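Local atomic coordinates of B-129 (Sulfolobus virus 1, PDB entry 2WBT), a protein that is essential for virus function and, as a protein with two C2H2-type zinc fingers, probably binds DNA. Residues A[61-69]-A[77-85]. Numbering follows the deposited sequence. Where two conformers were deposited one is given.
Sequences SYLYRLLAS and CPLCLMPFS. With ZN (zinc ion), chain C.
Leu-81 reaches from the first zinc finger to helix 60-72, and both of its methyl branches pack on the ring of Tyr-62, one also meeting Leu-66 and the other Arg-65. Leu-81 CD2 lies 3.8 Å from Leu-66 CB, the two leucine side chains crossing at about a right angle, and 3.6 Å from Tyr-62 CZ. Leu-81 CD1 touches both the Tyr-62 ring and Arg-65: it rests over one face of the guanidinium, 3.4 Å above its plane and offset toward the rim. With CG of Leu-81 anti to its own carbonyl carbon, chi1 -65° aims the branch point at the helix; CD1, anti to CA, extends farthest along the chain, while CD2 turns aside to Leu-66 and the tyrosine ring.

Leu-81 belongs to a zinc knuckle, the Cys-x-x-Cys turn of a C2H2-type finger, directly after the second cysteine and in the left-handed backbone region (phi 62°). Cys-77 SG and Cys-80 SG bind the zinc at 2.3 and 2.2 Å, and His-93 and Glu-98 complete the site, glutamate standing where a classical finger has its second histidine. Helix 60-72 packs against this metal-bound turn through Leu-81, whose CB is directed to the helix, whereas those of the two cysteines point away from it. Leu-63 and Tyr-64 meet their counterparts on the second subunit.

Polar bonds run to backbone carbonyls of the same turn. Tyr-62 OH donates to Pro-78 O over 2.9 Å; the acceptor lies at the ring edge, and the hydroxyl is tilted 16° from the carbonyl plane. Farther along the helix, Ser-69 OG donates to Leu-81 O, although the modelled separation is too short to be trusted in detail.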
ATOM      1  N   SER A  61       8.044   5.099  -0.569  1.00 27.22           N
ATOM      2  CA  SER A  61       8.770   5.675   0.567  1.00 27.23           C
ATOM      3  C   SER A  61       7.807   6.183   1.640  1.00 27.25           C
ATOM      4  O   SER A  61       8.031   5.981   2.833  1.00 27.25           O
ATOM      5  CB  SER A  61       9.661   6.829   0.101  1.00 27.23           C
ATOM      6  OG  SER A  61      10.565   7.219   1.121  1.00 27.23           O
ATOM      7  N   TYR A  62       6.737   6.839   1.199  1.00 27.27           N
ATOM      8  CA  TYR A  62       5.705   7.351   2.102  1.00 27.28           C
ATOM      9  C   TYR A  62       4.939   6.225   2.797  1.00 27.30           C
ATOM     10  O   TYR A  62       4.680   6.285   4.001  1.00 27.30           O
ATOM     11  CB  TYR A  62       4.720   8.238   1.335  1.00 27.28           C
ATOM     12  CG  TYR A  62       3.562   8.710   2.181  1.00 27.28           C
ATOM     13  CD1 TYR A  62       3.666   9.866   2.942  1.00 27.28           C
ATOM     14  CD2 TYR A  62       2.371   7.993   2.234  1.00 27.27           C
ATOM     15  CE1 TYR A  62       2.611  10.303   3.730  1.00 27.27           C
ATOM     16  CE2 TYR A  62       1.311   8.420   3.018  1.00 27.27           C
ATOM     17  CZ  TYR A  62       1.436   9.578   3.763  1.00 27.27           C
ATOM     18  OH  TYR A  62       0.387  10.008   4.543  1.00 27.27           O
ATOM     19  N   LEU A  63       4.575   5.212   2.016  1.00 27.30           N
ATOM     20  CA  LEU A  63       3.772   4.084   2.488  1.00 27.30           C
ATOM     21  C   LEU A  63       4.483   3.301   3.595  1.00 27.28           C
ATOM     22  O   LEU A  63       3.881   2.979   4.616  1.00 27.28           O
ATOM     23  CB  LEU A  63       3.437   3.168   1.304  1.00 27.31           C
ATOM     24  CG  LEU A  63       2.358   2.094   1.488  1.00 27.33           C
ATOM     25  CD1 LEU A  63       1.551   1.905   0.202  1.00 27.33           C
ATOM     26  CD2 LEU A  63       2.972   0.771   1.944  1.00 27.33           C
ATOM     27  N   TYR A  64       5.765   3.014   3.392  1.00 27.23           N
ATOM     28  CA  TYR A  64       6.558   2.263   4.375  1.00 27.19           C
ATOM     29  C   TYR A  64       7.018   3.105   5.563  1.00 27.07           C
ATOM     30  O   TYR A  64       7.334   2.562   6.624  1.00 27.06           O
ATOM     31  CB  TYR A  64       7.742   1.577   3.689  1.00 27.22           C
ATOM     32  CG  TYR A  64       7.300   0.363   2.910  1.00 27.34           C
ATOM     33  CD1 TYR A  64       6.864  -0.781   3.571  1.00 27.44           C
ATOM     34  CD2 TYR A  64       7.281   0.365   1.519  1.00 27.44           C
ATOM     35  CE1 TYR A  64       6.436  -1.898   2.871  1.00 27.49           C
ATOM     36  CE2 TYR A  64       6.856  -0.750   0.807  1.00 27.49           C
ATOM     37  CZ  TYR A  64       6.435  -1.877   1.489  1.00 27.51           C
ATOM     38  OH  TYR A  64       6.014  -2.986   0.791  1.00 27.53           O
ATOM     39  N   ARG A  65       7.050   4.424   5.387  1.00 26.89           N
ATOM     40  CA  ARG A  65       7.250   5.346   6.506  1.00 26.75           C
ATOM     41  C   ARG A  65       5.956   5.522   7.307  1.00 26.50           C
ATOM     42  O   ARG A  65       6.001   5.722   8.523  1.00 26.49           O
ATOM     43  CB  ARG A  65       7.771   6.697   6.009  1.00 26.80           C
ATOM     44  CG  ARG A  65       9.263   6.679   5.696  1.00 26.98           C
ATOM     45  CD  ARG A  65       9.787   8.020   5.203  1.00 27.23           C
ATOM     46  NE  ARG A  65       9.508   9.111   6.139  1.00 27.44           N
ATOM     47  CZ  ARG A  65       8.783  10.200   5.870  1.00 27.64           C
ATOM     48  NH1 ARG A  65       8.241  10.395   4.670  1.00 27.70           N
ATOM     49  NH2 ARG A  65       8.605  11.116   6.817  1.00 27.70           N
ATOM     50  N   LEU A  66       4.814   5.451   6.624  1.00 26.19           N
ATOM     51  CA  LEU A  66       3.505   5.457   7.287  1.00 25.93           C
ATOM     52  C   LEU A  66       3.361   4.231   8.185  1.00 25.67           C
ATOM     53  O   LEU A  66       2.984   4.347   9.352  1.00 25.65           O
ATOM     54  CB  LEU A  66       2.369   5.473   6.254  1.00 25.94           C
ATOM     55  CG  LEU A  66       0.940   5.266   6.775  1.00 25.95           C
ATOM     56  CD1 LEU A  66       0.595   6.287   7.848  1.00 25.95           C
ATOM     57  CD2 LEU A  66      -0.056   5.334   5.629  1.00 25.95           C
ATOM     58  N   LEU A  67       3.665   3.064   7.624  1.00 25.33           N
ATOM     59  CA  LEU A  67       3.545   1.790   8.340  1.00 25.06           C
ATOM     60  C   LEU A  67       4.507   1.702   9.525  1.00 24.81           C
ATOM     61  O   LEU A  67       4.142   1.200  10.589  1.00 24.79           O
ATOM     62  CB  LEU A  67       3.789   0.615   7.387  1.00 25.06           C
ATOM     63  CG  LEU A  67       2.802   0.475   6.223  1.00 25.05           C
ATOM     64  CD1 LEU A  67       3.267  -0.599   5.250  1.00 25.03           C
ATOM     65  CD2 LEU A  67       1.408   0.178   6.727  1.00 25.04           C
ATOM     66  N   ALA A  68       5.731   2.183   9.328  1.00 24.50           N
ATOM     67  CA  ALA A  68       6.734   2.234  10.397  1.00 24.26           C
ATOM     68  C   ALA A  68       6.275   3.115  11.562  1.00 24.03           C
ATOM     69  O   ALA A  68       6.475   2.766  12.727  1.00 24.02           O
ATOM     70  CB  ALA A  68       8.065   2.733   9.851  1.00 24.25           C
ATOM     71  N   SER A  69       5.666   4.253  11.237  1.00 23.76           N
ATOM     72  CA  SER A  69       5.130   5.170  12.247  1.00 23.55           C
ATOM     73  C   SER A  69       3.908   4.584  12.944  1.00 23.36           C
ATOM     74  O   SER A  69       3.777   4.675  14.166  1.00 23.34           O
ATOM     75  CB  SER A  69       4.758   6.508  11.607  1.00 23.54           C
ATOM     76  OG  SER A  69       5.892   7.104  11.002  1.00 23.54           O
ATOM     77  N   CYS A  77       0.487  11.637  12.075  1.00 23.19           N
ATOM     78  CA  CYS A  77       0.125  12.761  11.218  1.00 23.80           C
ATOM     79  C   CYS A  77       0.357  12.395   9.749  1.00 22.96           C
ATOM     80  O   CYS A  77       1.460  11.988   9.380  1.00 22.39           O
ATOM     81  CB  CYS A  77       0.956  13.991  11.580  1.00 24.68           C
ATOM     82  SG  CYS A  77       0.522  15.474  10.672  1.00 26.66           S
ATOM     83  N   PRO A  78      -0.670  12.555   8.897  1.00 22.77           N
ATOM     84  CA  PRO A  78      -0.521  12.180   7.491  1.00 22.68           C
ATOM     85  C   PRO A  78       0.519  13.012   6.742  1.00 22.66           C
ATOM     86  O   PRO A  78       1.187  12.492   5.850  1.00 22.65           O
ATOM     87  CB  PRO A  78      -1.921  12.424   6.910  1.00 22.66           C
ATOM     88  CG  PRO A  78      -2.829  12.485   8.087  1.00 22.68           C
ATOM     89  CD  PRO A  78      -2.014  13.089   9.170  1.00 22.74           C
ATOM     90  N   LEU A  79       0.655  14.283   7.110  1.00 22.68           N
ATOM     91  CA  LEU A  79       1.574  15.186   6.419  1.00 22.72           C
ATOM     92  C   LEU A  79       3.044  14.956   6.783  1.00 22.88           C
ATOM     93  O   LEU A  79       3.900  14.996   5.898  1.00 22.85           O
ATOM     94  CB  LEU A  79       1.185  16.647   6.667  1.00 22.69           C
ATOM     95  CG  LEU A  79      -0.251  17.047   6.311  1.00 22.63           C
ATOM     96  CD1 LEU A  79      -0.470  18.527   6.589  1.00 22.60           C
ATOM     97  CD2 LEU A  79      -0.577  16.723   4.858  1.00 22.60           C
ATOM     98  N   CYS A  80       3.349  14.717   8.059  1.00 23.03           N
ATOM     99  CA  CYS A  80       4.743  14.446   8.449  1.00 23.84           C
ATOM    100  C   CYS A  80       5.047  12.995   8.842  1.00 22.86           C
ATOM    101  O   CYS A  80       6.219  12.619   8.923  1.00 22.39           O
ATOM    102  CB  CYS A  80       5.219  15.408   9.543  1.00 24.76           C
ATOM    103  SG  CYS A  80       4.400  15.176  11.206  1.00 27.57           S
ATOM    104  N   LEU A  81       4.019  12.173   9.038  1.00 22.28           N
ATOM    105  CA  LEU A  81       4.209  10.751   9.375  1.00 21.81           C
ATOM    106  C   LEU A  81       4.934  10.518  10.697  1.00 21.42           C
ATOM    107  O   LEU A  81       5.644   9.521  10.846  1.00 21.40           O
ATOM    108  CB  LEU A  81       4.959  10.016   8.251  1.00 21.82           C
ATOM    109  CG  LEU A  81       4.232   9.914   6.911  1.00 21.79           C
ATOM    110  CD1 LEU A  81       5.151   9.303   5.864  1.00 21.79           C
ATOM    111  CD2 LEU A  81       2.953   9.098   7.044  1.00 21.78           C
ATOM    112  N   MET A  82       4.769  11.444  11.645  0.50 21.18           N
ATOM    113  CA  MET A  82       5.395  11.331  12.968  0.50 20.96           C
ATOM    114  C   MET A  82       4.366  10.881  14.010  0.50 20.77           C
ATOM    115  O   MET A  82       3.276  11.451  14.092  0.50 20.75           O
ATOM    116  CB  MET A  82       6.034  12.655  13.397  0.50 20.95           C
ATOM    117  CG  MET A  82       7.204  13.126  12.525  0.50 20.94           C
ATOM    118  SD  MET A  82       8.607  11.993  12.392  0.50 20.94           S
ATOM    119  CE  MET A  82       8.232  11.137  10.868  0.50 20.94           C
ATOM    120  N   PRO A  83       4.712   9.851  14.809  1.00 20.57           N
ATOM    121  CA  PRO A  83       3.819   9.315  15.827  1.00 20.35           C
ATOM    122  C   PRO A  83       3.706  10.225  17.040  1.00 20.11           C
ATOM    123  O   PRO A  83       4.668  10.904  17.396  1.00 20.09           O
ATOM    124  CB  PRO A  83       4.471   7.981  16.221  1.00 20.34           C
ATOM    125  CG  PRO A  83       5.797   7.946  15.595  1.00 20.43           C
ATOM    126  CD  PRO A  83       6.005   9.143  14.771  1.00 20.55           C
ATOM    127  N   PHE A  84       2.531  10.226  17.659  1.00 19.87           N
ATOM    128  CA  PHE A  84       2.294  10.997  18.873  1.00 19.69           C
ATOM    129  C   PHE A  84       1.701  10.116  19.962  1.00 19.57           C
ATOM    130  O   PHE A  84       1.098   9.078  19.682  1.00 19.56           O
ATOM    131  CB  PHE A  84       1.393  12.190  18.577  1.00 19.67           C
ATOM    132  CG  PHE A  84       2.092  13.284  17.836  1.00 19.60           C
ATOM    133  CD1 PHE A  84       2.749  14.293  18.525  1.00 19.56           C
ATOM    134  CD2 PHE A  84       2.124  13.289  16.449  1.00 19.56           C
ATOM    135  CE1 PHE A  84       3.410  15.299  17.845  1.00 19.54           C
ATOM    136  CE2 PHE A  84       2.781  14.292  15.762  1.00 19.54           C
ATOM    137  CZ  PHE A  84       3.424  15.298  16.463  1.00 19.53           C
ATOM    138  N   SER A  85       1.886  10.544  21.206  1.00 19.44           N
ATOM    139  CA  SER A  85       1.523   9.740  22.374  1.00 19.36           C
ATOM    140  C   SER A  85       0.021   9.474  22.461  1.00 19.31           C
ATOM    141  O   SER A  85      -0.402   8.396  22.883  1.00 19.30           O
ATOM    142  CB  SER A  85       1.997  10.431  23.657  1.00 19.35           C
ATOM    143  OG  SER A  85       1.277  11.632  23.890  1.00 19.34           O
TER
HETATM  144 ZN    ZN C1130       2.625  16.496  10.800  1.00 48.26          ZN